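Local coordinates for protein 4-methyl-5(B-hydroxyethyl)-thiazole monophosphate biosynthesis enzyme (Vibrio cholerae O1 biovar El Tor, PDB 3OT1) that is of unknown function but belongs to the DJ-1/PfpI family and may take part in making the thiazole monophosphate of thiamine, at residues Ser20-Thr25 / Gly52-Trp57. Numbering follows the deposited sequence.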
# COMPACT_ATOMS: atom_id res chain seq x y z
N SER A 20 -13.04 -3.48 -2.02
CA SER A 20 -11.84 -3.12 -2.75
C SER A 20 -10.60 -3.43 -1.93
O SER A 20 -10.60 -3.33 -0.69
CB SER A 20 -11.83 -1.64 -3.13
OG SER A 20 -12.82 -1.33 -4.10
N GLU A 21 -9.54 -3.82 -2.62
CA GLU A 21 -8.26 -4.13 -1.99
C GLU A 21 -7.62 -2.80 -1.57
O GLU A 21 -7.27 -1.96 -2.42
CB GLU A 21 -7.37 -4.93 -2.92
CG GLU A 21 -6.54 -6.01 -2.22
CD GLU A 21 -5.62 -5.48 -1.19
OE1 GLU A 21 -5.35 -6.21 -0.21
OE2 GLU A 21 -5.17 -4.32 -1.32
N GLU A 22 -7.57 -2.59 -0.26
CA GLU A 22 -7.20 -1.28 0.26
C GLU A 22 -5.74 -0.93 0.05
O GLU A 22 -5.44 0.24 -0.16
CB GLU A 22 -7.57 -1.13 1.74
CG GLU A 22 -7.12 -2.27 2.65
CD GLU A 22 -8.20 -3.33 2.77
OE1 GLU A 22 -8.35 -4.11 1.82
OE2 GLU A 22 -8.89 -3.37 3.80
N MSE A 23 -4.81 -1.89 0.13
CA MSE A 23 -3.41 -1.52 -0.11
C MSE A 23 -3.22 -1.21 -1.59
O MSE A 23 -2.48 -0.29 -1.92
CB MSE A 23 -2.39 -2.51 0.43
CG MSE A 23 -2.02 -3.66 -0.45
SE MSE A 23 -0.71 -4.79 0.45
CE MSE A 23 0.90 -4.65 -0.66
N GLU A 24 -3.86 -1.95 -2.48
CA GLU A 24 -3.77 -1.58 -3.89
C GLU A 24 -4.29 -0.16 -4.11
O GLU A 24 -3.68 0.64 -4.80
CB GLU A 24 -4.57 -2.56 -4.75
CG GLU A 24 -4.01 -3.97 -4.74
CD GLU A 24 -4.88 -5.00 -5.42
OE1 GLU A 24 -5.86 -4.65 -6.10
OE2 GLU A 24 -4.55 -6.22 -5.25
N THR A 25 -5.45 0.12 -3.55
CA THR A 25 -6.07 1.42 -3.69
C THR A 25 -5.15 2.53 -3.21
O THR A 25 -4.94 3.52 -3.91
CB THR A 25 -7.41 1.48 -2.91
OG1 THR A 25 -8.31 0.48 -3.41
CG2 THR A 25 -8.06 2.84 -3.05
N GLY A 52 -12.84 -1.62 2.93
CA GLY A 52 -11.98 -2.44 2.13
C GLY A 52 -12.02 -3.91 2.52
O GLY A 52 -12.58 -4.30 3.54
N SER A 53 -11.40 -4.71 1.67
CA SER A 53 -11.40 -6.16 1.81
C SER A 53 -10.87 -6.68 3.14
O SER A 53 -11.29 -7.74 3.57
CB SER A 53 -10.61 -6.75 0.65
OG SER A 53 -9.23 -6.38 0.66
N ARG A 54 -9.93 -5.96 3.73
CA ARG A 54 -9.32 -6.33 5.02
C ARG A 54 -9.72 -5.38 6.14
O ARG A 54 -9.04 -5.25 7.15
CB ARG A 54 -7.79 -6.45 4.89
CG ARG A 54 -7.29 -7.79 4.36
CD ARG A 54 -7.63 -8.00 2.90
NE ARG A 54 -7.25 -9.31 2.42
CZ ARG A 54 -7.41 -9.70 1.16
NH1 ARG A 54 -7.84 -8.83 0.26
NH2 ARG A 54 -7.12 -10.93 0.81
N GLY A 55 -10.84 -4.70 5.95
CA GLY A 55 -11.47 -3.94 7.00
C GLY A 55 -11.12 -2.46 7.01
O GLY A 55 -11.72 -1.72 7.79
N VAL A 56 -10.17 -2.03 6.19
CA VAL A 56 -9.72 -0.64 6.23
C VAL A 56 -10.76 0.24 5.55
O VAL A 56 -11.13 -0.01 4.39
CB VAL A 56 -8.33 -0.50 5.56
CG1 VAL A 56 -7.93 0.98 5.47
CG2 VAL A 56 -7.30 -1.30 6.33
N TRP A 57 -11.22 1.29 6.24
CA TRP A 57 -12.19 2.21 5.66
C TRP A 57 -11.54 3.11 4.64
O TRP A 57 -10.53 3.74 4.93
CB TRP A 57 -12.88 3.02 6.77
CG TRP A 57 -13.82 2.17 7.56
CD1 TRP A 57 -13.56 1.51 8.72
CD2 TRP A 57 -15.15 1.82 7.19
NE1 TRP A 57 -14.67 0.79 9.11
CE2 TRP A 57 -15.65 0.96 8.17
CE3 TRP A 57 -15.97 2.14 6.11
CZ2 TRP A 57 -16.97 0.45 8.13
CZ3 TRP A 57 -17.26 1.63 6.05
CH2 TRP A 57 -17.75 0.78 7.05
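Two backbone amides of the 52-57 loop grip Glu22 OE2: Arg54 N at 2.8 Å, from the syn side and 19° out of the carboxylate plane, and Val56 N at 3.0 Å, nearly along the C-O bond. Glu22 OE1 accepts the hydroxyl of Ser53, OG to OE1 2.7 Å, and a weak second bond from Arg54 N. Held through both oxygens, the buried carboxylate has its rotation fixed. Glu22 reaches the loop because CG stands between its own backbone N and carbonyl carbon (chi1 49°) and the chain bends again at chi2; on the way CG rests on Val56 CB at 3.6 Å. Backbone joins backbone where Ser53 N donates to Ser20 O over 2.8 Å. The receiving loop is a type I turn, Gly52 to Gly55, at the tip of the antiparallel hairpin of strands 49-51 and 57-59, an outlying piece of this DJ-1/PfpI alpha/beta fold; it is thereby tied to the first turn of helix 22-34, which follows strand 11-16 of the central sheet. Glu21 is the N-cap of that helix, its OE2 receiving Glu24 N at 2.9 Å. Glu21 OE1 lies 3.6 Å from Arg54 NH1 in a long salt bridge, well out of the guanidinium plane, so charge alone acts there; the stronger partner of OE1 is a basic side chain of the neighbouring chain. Arg54 instead points NH1 in plane at Ser53 OG (2.8 Å), so this hydroxyl relays between the guanidinium and the Glu22 carboxylate, while side chains of the other chain pack against Arg54, Val56 and Glu22.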